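Local structure of nucleoprotein (Human coronavirus NL63, 5EPW) at residues His47-Ser52 and Glu114-Phe119; Leu67-Pro72 and Asn106-Lys111; Ser81-Asp86 and Ile94-Lys99; Asn35-Phe40 and Asp53-Gly58. The protein probably packages the positive-strand viral RNA genome into a helical ribonucleocapsid, this chain being its C-terminal dimerization domain. One frame throughout, in Å; residues are numbered along the deposited sequence.

In the fold
All four contacts lie in the C-terminal domain and touch the second subunit. Contact 3 is the hairpin of strands 82-88 and 91-103, held by paired backbone bonds, and its inner strand carries the sheet on into the partner. The other three gather the small helices. Contacts 1 and 2 share helix 109-115, contact 1 through polar bonds at its C-terminal end, contact 2 through aliphatic packing near its start; they meet where Q115 lies on L67. Contact 4, about 11 Å centre to centre from contact 1, adds one backbone bond between two short helices. None is wholly core: each pairs buried residues with partly exposed ones, and in contact 4 I37 and Q56 are exposed.

Contact 1 of 4, residues His47-Ser52 and Glu114-Phe119; sequences HNMGDS and EQISAF
Q115 reaches across the backbone of G50 and D51, bringing its amide oxygen to both. This is the point in the coronavirus nucleocapsid C-terminal dimerization domain where the chain leaving helix 109-115 meets the loop leading into helix 52-57. The Q115 chain bends at chi2 (-70°), which folds the amide back to grip D51 twice: OE1 accepts from D51 N at 2.8 Å, and NE2 gives a nearly straight bond to D51 OD2 at 3.0 Å. That proton leaves in the amide plane yet meets the carboxylate from above its plane, the two flat groups standing 81° apart. D51 OD1 meanwhile caps helix 52-57 at L54 N, so both carboxylate oxygens are occupied and Q115 positions the capping residue.

Further along, M49 and I116 form a single beta bridge, where G50 N donates to Q115 O at 3.0 Å. Q115 OE1 also lies 3.2 Å from G50 CA, close against the glycine backbone. M49, bent at chi2 and chi3, lays SD alongside I116 CG1 at 3.8 Å, while its CE reaches Q115 CB. On the other side of the bridge, N48 is buried and its amide is held at both ends: OD1 accepts from V83 N of the second subunit, and ND2 donates to S117 OG. A water receives the N-H of F119 and donates to N48 O and G50 O, lying in the plane of the F119 ring at its edge. N48 CB meets that ring's edge too, 4.0 Å from F119 CE1.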
loop_
_atom_site.group_PDB
_atom_site.type_symbol
_atom_site.label_atom_id
_atom_site.label_comp_id
_atom_site.label_asym_id
_atom_site.label_seq_id
_atom_site.Cartn_x
_atom_site.Cartn_y
_atom_site.Cartn_z
ATOM N N HIS B 47 12.523 -4.749 0.912
ATOM C CA HIS B 47 12.215 -3.310 0.816
ATOM C C HIS B 47 12.873 -2.772 -0.446
ATOM O O HIS B 47 13.964 -2.172 -0.381
ATOM C CB HIS B 47 12.698 -2.540 2.090
ATOM C CG HIS B 47 12.352 -3.194 3.371
ATOM N ND1 HIS B 47 13.055 -4.260 3.910
ATOM C CD2 HIS B 47 11.361 -2.930 4.240
ATOM C CE1 HIS B 47 12.522 -4.598 5.056
ATOM N NE2 HIS B 47 11.462 -3.845 5.288
ATOM N N ASN B 48 12.343 -3.169 -1.604
ATOM C CA ASN B 48 13.173 -3.199 -2.826
ATOM C C ASN B 48 12.947 -2.058 -3.838
ATOM O O ASN B 48 13.605 -2.052 -4.896
ATOM C CB ASN B 48 13.066 -4.556 -3.555
ATOM C CG ASN B 48 11.714 -4.912 -3.966
ATOM O OD1 ASN B 48 10.693 -4.725 -3.254
ATOM N ND2 ASN B 48 11.583 -5.459 -5.170
ATOM N N MET B 49 11.958 -1.174 -3.635
ATOM C CA MET B 49 11.678 -0.160 -4.592
ATOM C C MET B 49 12.536 1.105 -4.395
ATOM O O MET B 49 12.718 1.640 -3.320
ATOM C CB MET B 49 10.224 0.327 -4.425
ATOM C CG MET B 49 9.173 -0.754 -4.762
ATOM S SD MET B 49 9.340 -1.573 -6.360
ATOM C CE MET B 49 9.002 -0.160 -7.397
ATOM N N GLY B 50 13.072 1.583 -5.539
ATOM C CA GLY B 50 13.600 2.941 -5.641
ATOM C C GLY B 50 15.137 2.951 -5.902
ATOM O O GLY B 50 15.929 2.351 -5.196
ATOM N N ASP B 51 15.430 3.765 -6.912
ATOM C CA ASP B 51 16.811 4.068 -7.169
ATOM C C ASP B 51 17.434 5.085 -6.245
ATOM O O ASP B 51 16.795 5.559 -5.292
ATOM C CB ASP B 51 16.932 4.463 -8.684
ATOM C CG ASP B 51 16.337 5.804 -9.049
ATOM O OD1 ASP B 51 16.116 6.641 -8.154
ATOM O OD2 ASP B 51 15.989 6.068 -10.236
ATOM N N SER B 52 18.688 5.476 -6.464
ATOM C CA SER B 52 19.358 6.319 -5.529
ATOM C C SER B 52 18.687 7.711 -5.428
ATOM O O SER B 52 18.731 8.270 -4.339
ATOM C CB SER B 52 20.806 6.551 -5.989
ATOM O OG SER B 52 20.801 7.178 -7.262
ATOM N N GLU B 114 11.459 -0.174 -13.853
ATOM C CA GLU B 114 12.796 0.328 -13.631
ATOM C C GLU B 114 13.190 0.476 -12.194
ATOM O O GLU B 114 14.321 0.281 -11.788
ATOM C CB GLU B 114 12.974 1.717 -14.350
ATOM C CG GLU B 114 13.514 1.602 -15.776
ATOM C CD GLU B 114 13.296 2.883 -16.603
ATOM O OE1 GLU B 114 13.183 3.990 -16.019
ATOM O OE2 GLU B 114 13.118 2.762 -17.859
ATOM N N GLN B 115 12.205 0.813 -11.350
ATOM C CA GLN B 115 12.455 1.046 -9.972
ATOM C C GLN B 115 12.488 -0.283 -9.110
ATOM O O GLN B 115 12.914 -0.177 -7.941
ATOM C CB GLN B 115 11.426 2.008 -9.334
ATOM C CG GLN B 115 11.492 3.350 -10.064
ATOM C CD GLN B 115 12.764 4.071 -9.767
ATOM O OE1 GLN B 115 13.210 4.198 -8.592
ATOM N NE2 GLN B 115 13.412 4.607 -10.852
ATOM N N ILE B 116 11.937 -1.383 -9.630
ATOM C CA ILE B 116 11.846 -2.617 -8.850
ATOM C C ILE B 116 13.236 -3.137 -8.647
ATOM O O ILE B 116 13.951 -3.447 -9.642
ATOM C CB ILE B 116 10.972 -3.665 -9.549
ATOM C CG1 ILE B 116 9.598 -3.218 -9.739
ATOM C CG2 ILE B 116 11.034 -4.957 -8.762
ATOM C CD1 ILE B 116 8.704 -4.158 -10.493
ATOM N N SER B 117 13.677 -3.280 -7.417
ATOM C CA SER B 117 15.003 -3.685 -7.057
ATOM C C SER B 117 16.110 -2.927 -7.793
ATOM O O SER B 117 17.212 -3.489 -8.187
ATOM C CB SER B 117 15.136 -5.233 -7.316
ATOM O OG SER B 117 14.213 -5.960 -6.449
ATOM N N ALA B 118 15.884 -1.631 -7.893
ATOM C CA ALA B 118 16.872 -0.735 -8.463
ATOM C C ALA B 118 18.185 -0.725 -7.763
ATOM O O ALA B 118 19.295 -0.489 -8.383
ATOM C CB ALA B 118 16.292 0.626 -8.625
ATOM N N PHE B 119 18.265 -1.007 -6.477
ATOM C CA PHE B 119 19.452 -1.129 -5.701
ATOM C C PHE B 119 20.393 -2.219 -6.262
ATOM O O PHE B 119 21.584 -2.080 -5.981
ATOM C CB PHE B 119 19.182 -1.385 -4.205
ATOM C CG PHE B 119 18.768 -2.791 -3.866
ATOM C CD1 PHE B 119 17.447 -3.209 -3.986
ATOM C CD2 PHE B 119 19.681 -3.718 -3.356
ATOM C CE1 PHE B 119 17.063 -4.561 -3.671
ATOM C CE2 PHE B 119 19.301 -5.025 -2.983
ATOM C CZ PHE B 119 17.986 -5.452 -3.173
HETATM O O HOH W 1 15.832 -0.383 -4.934
#

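Contact 2 of 4, residues Leu67-Pro72 and Asn106-Lys111; sequences LAELIP and NKNLPK
Two type I turns face each other here, A68 to I71 following helix 64-68 and N106 to L109 leading into helix 109-115. The backbones stay well apart, with the CA atoms of L67 and K111 6.9 Å from each other, so side chains bridge the gap. The N106 turn is pinned by its own side chain, whose OD1 takes the N-H of N108 at 2.7 Å in a capping bond.

L70 fills the middle: its CD1 sits 3.8 Å from L109 CA and equally close to N108 O, while CD2 brushes N106 ND2. These turns join the helical part of the nucleocapsid dimerization domain to the chain emerging from strand 91-103, and the second subunit is close by, L70 O accepting from Y96 OH of that chain. L67 sets CD2 against the methylene CG of K111 at 3.8 Å, the two chains crossing at about a right angle; K111 turns at chi2 (60°) before running out straight to NZ.

On the partly exposed side, E69 lays its CB against N108 ND2 at 3.6 Å. One water ties their ends, donating to E69 OE1 and accepting from N108 ND2, while N108 OD1 takes a bond from Q66 NE2.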
loop_
_atom_site.group_PDB
_atom_site.type_symbol
_atom_site.label_atom_id
_atom_site.label_comp_id
_atom_site.label_asym_id
_atom_site.label_seq_id
_atom_site.Cartn_x
_atom_site.Cartn_y
_atom_site.Cartn_z
ATOM N N LEU B 67 5.399 7.399 -10.602
ATOM C CA LEU B 67 5.357 6.120 -9.820
ATOM C C LEU B 67 4.068 6.070 -9.077
ATOM O O LEU B 67 3.420 4.972 -8.931
ATOM C CB LEU B 67 6.578 6.034 -8.930
ATOM C CG LEU B 67 7.860 5.888 -9.705
ATOM C CD1 LEU B 67 9.008 6.235 -8.863
ATOM C CD2 LEU B 67 8.013 4.499 -10.251
ATOM N N ALA B 68 3.633 7.186 -8.485
ATOM C CA ALA B 68 2.402 7.232 -7.732
ATOM C C ALA B 68 1.155 6.826 -8.497
ATOM O O ALA B 68 0.099 6.461 -7.919
ATOM C CB ALA B 68 2.227 8.579 -7.037
ATOM N N GLU B 69 1.225 6.974 -9.825
ATOM C CA GLU B 69 0.072 6.533 -10.616
ATOM C C GLU B 69 -0.242 5.025 -10.451
ATOM O O GLU B 69 -1.415 4.601 -10.750
ATOM C CB GLU B 69 0.334 6.778 -12.116
ATOM C CG GLU B 69 0.401 8.287 -12.430
ATOM C CD GLU B 69 -0.842 8.991 -12.309
ATOM O OE1 GLU B 69 -1.740 8.703 -13.099
ATOM O OE2 GLU B 69 -1.102 9.669 -11.310
ATOM N N LEU B 70 0.745 4.252 -10.006
ATOM C CA LEU B 70 0.686 2.780 -9.882
ATOM C C LEU B 70 0.773 2.304 -8.397
ATOM O O LEU B 70 1.049 1.155 -8.136
ATOM C CB LEU B 70 1.683 2.058 -10.716
ATOM C CG LEU B 70 1.484 2.217 -12.227
ATOM C CD1 LEU B 70 2.492 1.438 -12.948
ATOM C CD2 LEU B 70 0.039 1.947 -12.712
ATOM N N ILE B 71 0.400 3.203 -7.454
ATOM C CA ILE B 71 0.386 2.843 -5.999
ATOM C C ILE B 71 -1.066 2.939 -5.593
ATOM O O ILE B 71 -1.726 3.997 -5.756
ATOM C CB ILE B 71 1.261 3.826 -5.129
ATOM C CG1 ILE B 71 2.684 3.963 -5.639
ATOM C CG2 ILE B 71 1.150 3.298 -3.668
ATOM C CD1 ILE B 71 3.465 5.030 -4.947
ATOM N N PRO B 72 -1.700 1.840 -5.002
ATOM C CA PRO B 72 -3.070 2.048 -4.521
ATOM C C PRO B 72 -3.275 3.046 -3.438
ATOM O O PRO B 72 -2.328 3.231 -2.577
ATOM C CB PRO B 72 -3.462 0.682 -3.937
ATOM C CG PRO B 72 -2.166 0.123 -3.645
ATOM C CD PRO B 72 -1.135 0.551 -4.672
ATOM N N ASN B 106 0.175 0.212 -20.483
ATOM C CA ASN B 106 0.097 1.313 -19.597
ATOM C C ASN B 106 1.410 2.056 -19.698
ATOM O O ASN B 106 2.468 1.526 -19.544
ATOM C CB ASN B 106 -0.135 0.808 -18.156
ATOM C CG ASN B 106 -0.295 1.962 -17.193
ATOM O OD1 ASN B 106 0.667 2.716 -17.026
ATOM N ND2 ASN B 106 -1.393 2.013 -16.480
ATOM N N LYS B 107 1.283 3.397 -19.917
ATOM C CA LYS B 107 2.467 4.167 -20.165
ATOM C C LYS B 107 3.331 4.443 -18.945
ATOM O O LYS B 107 4.425 4.840 -19.038
ATOM C CB LYS B 107 2.063 5.538 -20.788
ATOM C CG LYS B 107 1.628 5.480 -22.257
ATOM C CD LYS B 107 1.201 6.906 -22.751
ATOM C CE LYS B 107 0.004 6.893 -23.676
ATOM N NZ LYS B 107 -0.057 5.699 -24.524
ATOM N N ASN B 108 2.773 4.167 -17.780
ATOM C CA ASN B 108 3.487 4.379 -16.524
ATOM C C ASN B 108 4.166 3.128 -16.028
ATOM O O ASN B 108 5.008 3.199 -15.147
ATOM C CB ASN B 108 2.480 4.885 -15.515
ATOM C CG ASN B 108 1.838 6.185 -15.931
ATOM O OD1 ASN B 108 2.519 7.113 -16.443
ATOM N ND2 ASN B 108 0.557 6.312 -15.724
ATOM N N LEU B 109 3.881 2.009 -16.636
ATOM C CA LEU B 109 4.409 0.727 -16.189
ATOM C C LEU B 109 5.946 0.617 -16.353
ATOM O O LEU B 109 6.730 0.152 -15.514
ATOM C CB LEU B 109 3.656 -0.451 -16.872
ATOM C CG LEU B 109 4.025 -1.859 -16.539
ATOM C CD1 LEU B 109 3.823 -2.182 -15.040
ATOM C CD2 LEU B 109 3.173 -2.757 -17.395
ATOM N N PRO B 110 6.533 1.076 -17.506
ATOM C CA PRO B 110 7.954 0.907 -17.610
ATOM C C PRO B 110 8.797 1.641 -16.535
ATOM O O PRO B 110 9.796 1.105 -16.094
ATOM C CB PRO B 110 8.293 1.499 -19.003
ATOM C CG PRO B 110 7.017 1.362 -19.707
ATOM C CD PRO B 110 5.879 1.535 -18.770
ATOM N N LYS B 111 8.364 2.849 -16.153
ATOM C CA LYS B 111 9.038 3.576 -15.061
ATOM C C LYS B 111 8.977 2.783 -13.733
ATOM O O LYS B 111 9.959 2.732 -13.016
ATOM C CB LYS B 111 8.308 4.882 -14.894
ATOM C CG LYS B 111 8.830 5.809 -13.742
ATOM C CD LYS B 111 10.260 6.191 -13.949
ATOM C CE LYS B 111 10.770 7.254 -12.962
ATOM N NZ LYS B 111 12.189 7.587 -13.310
HETATM O O HOH W 2 -1.388 8.672 -15.773
#

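Contact 3 of 4, residues Ser81-Asp86 and Ile94-Lys99; sequences SEVSTD and ITYTYK
The backbones of E82 and T97 are joined by a mutual pair of hydrogen bonds, as are those of S84 and T95, in the antiparallel beta hairpin of the dimerization domain. The shortest of the four runs from T95 N to S84 O at 2.8 Å. The longest, from E82 N to T97 O, measures 3.0 Å. The N-to-C directions of the two short strand segments lie 158° apart, close to antiparallel. Strand 91-103 also pairs antiparallel with a strand of the second subunit, so the sheet continues through the dimer interface.

Apolar contacts occupy the face carrying V83, T85, I94 and Y96. V83 splits its branches: CG1 meets I94 CG2 at 3.8 Å, while CG2 lies 3.7 Å from Y96 CD2, side by side with the tyrosine. Y96 also packs on F112 of the second subunit.

Water and hydroxyls mark the other face, with E82, S84, T95 and T97. One water donates to E82 O and lies 2.7 Å from T97 OG1; a second lies between T95 OG1 and D86 OD2.

At the strand end S81 turns OG beside its backbone N (chi1 -61°), where it hydrogen-bonds to L77 O. There S81 OG also meets the edge of the Y98 ring, 3.4 Å from Y98 CD1.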
loop_
_atom_site.group_PDB
_atom_site.type_symbol
_atom_site.label_atom_id
_atom_site.label_comp_id
_atom_site.label_asym_id
_atom_site.label_seq_id
_atom_site.Cartn_x
_atom_site.Cartn_y
_atom_site.Cartn_z
ATOM N N SER B 81 -7.213 -5.984 -0.495
ATOM C CA SER B 81 -6.039 -6.811 -0.102
ATOM C C SER B 81 -6.479 -8.046 0.673
ATOM O O SER B 81 -7.560 -8.103 1.293
ATOM C CB SER B 81 -5.076 -6.020 0.835
ATOM O OG SER B 81 -4.531 -4.838 0.218
ATOM N N GLU B 82 -5.556 -8.967 0.774
ATOM C CA GLU B 82 -5.646 -10.026 1.775
ATOM C C GLU B 82 -4.817 -9.573 2.963
ATOM O O GLU B 82 -3.597 -9.356 2.861
ATOM C CB GLU B 82 -5.110 -11.386 1.227
ATOM C CG GLU B 82 -5.182 -12.526 2.259
ATOM C CD GLU B 82 -4.906 -13.900 1.647
ATOM O OE1 GLU B 82 -4.791 -13.980 0.433
ATOM O OE2 GLU B 82 -4.830 -14.859 2.456
ATOM N N VAL B 83 -5.413 -9.494 4.175
ATOM C CA VAL B 83 -4.781 -9.030 5.353
ATOM C C VAL B 83 -4.683 -10.097 6.434
ATOM O O VAL B 83 -5.666 -10.858 6.601
ATOM C CB VAL B 83 -5.546 -7.801 5.937
ATOM C CG1 VAL B 83 -4.975 -7.360 7.300
ATOM C CG2 VAL B 83 -5.586 -6.619 4.994
ATOM N N SER B 84 -3.516 -10.193 7.063
ATOM C CA SER B 84 -3.311 -11.172 8.184
ATOM C C SER B 84 -2.507 -10.551 9.261
ATOM O O SER B 84 -1.922 -9.467 9.083
ATOM C CB SER B 84 -2.660 -12.385 7.671
ATOM O OG SER B 84 -1.285 -12.158 7.440
ATOM N N THR B 85 -2.479 -11.247 10.433
ATOM C CA THR B 85 -1.751 -10.777 11.593
ATOM C C THR B 85 -0.953 -11.932 12.195
ATOM O O THR B 85 -1.282 -13.126 12.036
ATOM C CB THR B 85 -2.607 -10.169 12.688
ATOM O OG1 THR B 85 -3.542 -11.174 13.167
ATOM C CG2 THR B 85 -3.362 -8.943 12.251
ATOM N N ASP B 86 0.188 -11.551 12.744
ATOM C CA ASP B 86 1.004 -12.469 13.539
ATOM C C ASP B 86 1.486 -11.724 14.725
ATOM O O ASP B 86 1.894 -10.607 14.686
ATOM C CB ASP B 86 2.198 -12.943 12.778
ATOM C CG ASP B 86 1.854 -13.690 11.502
ATOM O OD1 ASP B 86 1.716 -14.957 11.572
ATOM O OD2 ASP B 86 1.805 -13.102 10.400
ATOM N N ILE B 94 0.934 -6.633 11.152
ATOM C CA ILE B 94 -0.158 -6.701 10.146
ATOM C C ILE B 94 0.539 -6.812 8.754
ATOM O O ILE B 94 1.465 -6.037 8.464
ATOM C CB ILE B 94 -1.035 -5.444 10.104
ATOM C CG1 ILE B 94 -1.692 -5.188 11.527
ATOM C CG2 ILE B 94 -2.159 -5.646 9.127
ATOM C CD1 ILE B 94 -2.359 -3.828 11.740
ATOM N N THR B 95 0.093 -7.834 7.995
ATOM C CA THR B 95 0.537 -7.989 6.612
ATOM C C THR B 95 -0.599 -7.685 5.662
ATOM O O THR B 95 -1.736 -8.233 5.789
ATOM C CB THR B 95 1.020 -9.399 6.326
ATOM O OG1 THR B 95 2.112 -9.785 7.195
ATOM C CG2 THR B 95 1.536 -9.523 4.919
ATOM N N TYR B 96 -0.352 -6.770 4.703
ATOM C CA TYR B 96 -1.199 -6.539 3.543
ATOM C C TYR B 96 -0.531 -7.190 2.339
ATOM O O TYR B 96 0.626 -6.856 2.040
ATOM C CB TYR B 96 -1.411 -5.059 3.248
ATOM C CG TYR B 96 -2.152 -4.231 4.269
ATOM C CD1 TYR B 96 -1.508 -3.753 5.418
ATOM C CD2 TYR B 96 -3.476 -3.812 3.968
ATOM C CE1 TYR B 96 -2.194 -2.884 6.263
ATOM C CE2 TYR B 96 -4.159 -2.919 4.815
ATOM C CZ TYR B 96 -3.512 -2.535 5.949
ATOM O OH TYR B 96 -4.179 -1.635 6.801
ATOM N N THR B 97 -1.284 -8.034 1.653
ATOM C CA THR B 97 -0.769 -8.567 0.339
ATOM C C THR B 97 -1.749 -8.052 -0.673
ATOM O O THR B 97 -2.990 -8.386 -0.645
ATOM C CB THR B 97 -0.752 -10.118 0.350
ATOM O OG1 THR B 97 0.107 -10.555 1.398
ATOM C CG2 THR B 97 -0.169 -10.607 -1.013
ATOM N N TYR B 98 -1.308 -7.192 -1.579
ATOM C CA TYR B 98 -2.180 -6.470 -2.536
ATOM C C TYR B 98 -1.696 -6.838 -3.964
ATOM O O TYR B 98 -0.530 -6.607 -4.264
ATOM C CB TYR B 98 -2.132 -4.950 -2.263
ATOM C CG TYR B 98 -2.986 -4.191 -3.259
ATOM C CD1 TYR B 98 -4.350 -4.145 -3.098
ATOM C CD2 TYR B 98 -2.418 -3.681 -4.426
ATOM C CE1 TYR B 98 -5.178 -3.522 -4.107
ATOM C CE2 TYR B 98 -3.198 -3.048 -5.359
ATOM C CZ TYR B 98 -4.544 -2.964 -5.197
ATOM O OH TYR B 98 -5.286 -2.336 -6.182
ATOM N N LYS B 99 -2.617 -7.261 -4.815
ATOM C CA LYS B 99 -2.294 -7.621 -6.207
ATOM C C LYS B 99 -3.089 -6.705 -7.140
ATOM O O LYS B 99 -4.296 -6.516 -6.950
ATOM C CB LYS B 99 -2.712 -9.044 -6.449
ATOM C CG LYS B 99 -1.853 -9.991 -5.650
ATOM C CD LYS B 99 -2.315 -11.451 -5.797
ATOM C CE LYS B 99 -1.515 -12.365 -4.895
ATOM N NZ LYS B 99 -1.916 -13.810 -5.219
HETATM O O HOH W 3 -1.516 -11.055 3.556
HETATM O O HOH W 4 1.788 -10.535 9.763
#

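Contact 4 of 4, residues Asn35-Phe40 and Asp53-Gly58; sequences NVIQCF and DLVQNG
N35 presses its CB against the last turn of helix 52-57, 3.4 Å from V55 O and almost as near Q56 O. Its CG stands between the backbone N and the carbonyl carbon (chi1 71°), which swings the amide back over the start of helix 36-39. There OD1 accepts from Q38 N at 3.0 Å, with the donor nearly in line with the C=O bond. Q38 returns the favour: its OE1 takes the N-H of N35 at 2.9 Å, the donor standing above the carbonyl plane. The other end of the N35 amide, ND2, donates to a water that in turn donates to Q56 O, so a water ties the capping residue to the neighbouring helix.

V36 comes next, with its N-H giving the direct bond between the segments, to V55 O at 3.2 Å and in the carbonyl plane. The valine has CG1 anti to the backbone N (chi1 170°), which leaves CG2 to lie over the carbonyls of helix 52-57, 3.5 Å from L54 O. F79 of the second subunit packs on both V36 and L54, closing this side at the dimer interface.

I37 crosses V55 aslant; both its CG1 and its CD1 rest 3.9 Å from V55 CG1, the methyl that faces the isoleucine. G58, the first residue past helix 52-57 and of positive phi, brings its CA near V36 CG2, its N still bonded to L54 O.

N35 and Q38 thus form a capping box, the classic N-terminal signal of a helix, here set against the C-terminal turn of another.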
loop_
_atom_site.group_PDB
_atom_site.type_symbol
_atom_site.label_atom_id
_atom_site.label_comp_id
_atom_site.label_asym_id
_atom_site.label_seq_id
_atom_site.Cartn_x
_atom_site.Cartn_y
_atom_site.Cartn_z
ATOM N N ASN B 35 15.014 11.346 4.654
ATOM C CA ASN B 35 14.911 10.540 3.431
ATOM C C ASN B 35 14.417 9.092 3.686
ATOM O O ASN B 35 13.971 8.756 4.783
ATOM C CB ASN B 35 16.211 10.635 2.659
ATOM C CG ASN B 35 17.345 9.883 3.334
ATOM O OD1 ASN B 35 17.168 8.950 4.176
ATOM N ND2 ASN B 35 18.593 10.337 2.987
ATOM N N VAL B 36 14.462 8.291 2.636
ATOM C CA VAL B 36 13.929 6.954 2.726
ATOM C C VAL B 36 14.680 6.073 3.761
ATOM O O VAL B 36 14.089 5.238 4.429
ATOM C CB VAL B 36 13.885 6.287 1.325
ATOM C CG1 VAL B 36 13.571 4.802 1.382
ATOM C CG2 VAL B 36 12.913 7.033 0.472
ATOM N N ILE B 37 16.006 6.215 3.784
ATOM C CA ILE B 37 16.768 5.488 4.775
ATOM C C ILE B 37 16.438 5.900 6.222
ATOM O O ILE B 37 16.299 5.046 7.119
ATOM C CB ILE B 37 18.293 5.683 4.530
ATOM C CG1 ILE B 37 18.731 5.078 3.227
ATOM C CG2 ILE B 37 19.128 5.240 5.753
ATOM C CD1 ILE B 37 20.098 5.532 2.730
ATOM N N GLN B 38 16.215 7.216 6.429
ATOM C CA GLN B 38 15.891 7.757 7.718
ATOM C C GLN B 38 14.487 7.328 8.172
ATOM O O GLN B 38 14.263 6.952 9.293
ATOM C CB GLN B 38 16.089 9.298 7.668
ATOM C CG GLN B 38 17.555 9.765 7.406
ATOM C CD GLN B 38 17.656 11.300 7.172
ATOM O OE1 GLN B 38 17.453 11.842 6.057
ATOM N NE2 GLN B 38 17.943 12.028 8.262
ATOM N N CYS B 39 13.507 7.359 7.263
ATOM C CA CYS B 39 12.132 7.023 7.608
ATOM C C CYS B 39 11.821 5.540 7.653
ATOM O O CYS B 39 11.034 5.125 8.474
ATOM C CB CYS B 39 11.130 7.622 6.583
ATOM S SG CYS B 39 11.027 9.427 6.592
ATOM N N PHE B 40 12.468 4.758 6.774
ATOM C CA PHE B 40 12.172 3.382 6.619
ATOM C C PHE B 40 13.400 2.542 6.915
ATOM O O PHE B 40 13.669 2.221 8.062
ATOM C CB PHE B 40 11.491 3.131 5.251
ATOM C CG PHE B 40 10.304 4.018 4.985
ATOM C CD1 PHE B 40 9.200 3.960 5.779
ATOM C CD2 PHE B 40 10.265 4.903 3.944
ATOM C CE1 PHE B 40 8.077 4.784 5.501
ATOM C CE2 PHE B 40 9.160 5.762 3.679
ATOM C CZ PHE B 40 8.083 5.696 4.531
ATOM N N ASP B 53 18.114 8.231 -6.502
ATOM C CA ASP B 53 17.419 9.532 -6.486
ATOM C C ASP B 53 16.117 9.460 -5.631
ATOM O O ASP B 53 15.825 10.346 -4.804
ATOM C CB ASP B 53 17.065 10.020 -7.896
ATOM C CG ASP B 53 16.491 11.428 -7.880
ATOM O OD1 ASP B 53 17.149 12.330 -7.379
ATOM O OD2 ASP B 53 15.363 11.697 -8.310
ATOM N N LEU B 54 15.389 8.341 -5.837
ATOM C CA LEU B 54 14.192 8.131 -5.020
ATOM C C LEU B 54 14.551 7.972 -3.570
ATOM O O LEU B 54 13.791 8.438 -2.642
ATOM C CB LEU B 54 13.414 6.952 -5.532
ATOM C CG LEU B 54 12.376 7.208 -6.573
ATOM C CD1 LEU B 54 11.122 7.910 -6.125
ATOM C CD2 LEU B 54 12.937 7.879 -7.815
ATOM N N VAL B 55 15.583 7.240 -3.248
ATOM C CA VAL B 55 16.031 7.052 -1.893
ATOM C C VAL B 55 16.424 8.401 -1.218
ATOM O O VAL B 55 16.057 8.689 -0.078
ATOM C CB VAL B 55 17.174 5.988 -1.776
ATOM C CG1 VAL B 55 17.777 6.054 -0.405
ATOM C CG2 VAL B 55 16.619 4.595 -2.166
ATOM N N GLN B 56 17.187 9.197 -1.969
ATOM C CA GLN B 56 17.682 10.503 -1.497
ATOM C C GLN B 56 16.616 11.547 -1.274
ATOM O O GLN B 56 16.707 12.358 -0.372
ATOM C CB GLN B 56 18.653 11.055 -2.584
ATOM C CG GLN B 56 19.206 12.434 -2.327
ATOM C CD GLN B 56 20.372 12.787 -3.221
ATOM O OE1 GLN B 56 21.490 12.754 -2.782
ATOM N NE2 GLN B 56 20.104 13.186 -4.432
ATOM N N ASN B 57 15.624 11.555 -2.157
ATOM C CA ASN B 57 14.659 12.666 -2.272
ATOM C C ASN B 57 13.205 12.265 -1.903
ATOM O O ASN B 57 12.367 13.097 -1.710
ATOM C CB ASN B 57 14.714 13.277 -3.650
ATOM C CG ASN B 57 16.031 13.984 -3.885
ATOM O OD1 ASN B 57 16.347 14.914 -3.152
ATOM N ND2 ASN B 57 16.838 13.482 -4.799
ATOM N N GLY B 58 12.985 10.948 -1.693
ATOM C CA GLY B 58 11.640 10.489 -1.328
ATOM C C GLY B 58 10.581 10.994 -2.291
ATOM O O GLY B 58 10.722 10.898 -3.573
HETATM O O HOH W 5 18.558 12.975 1.523
#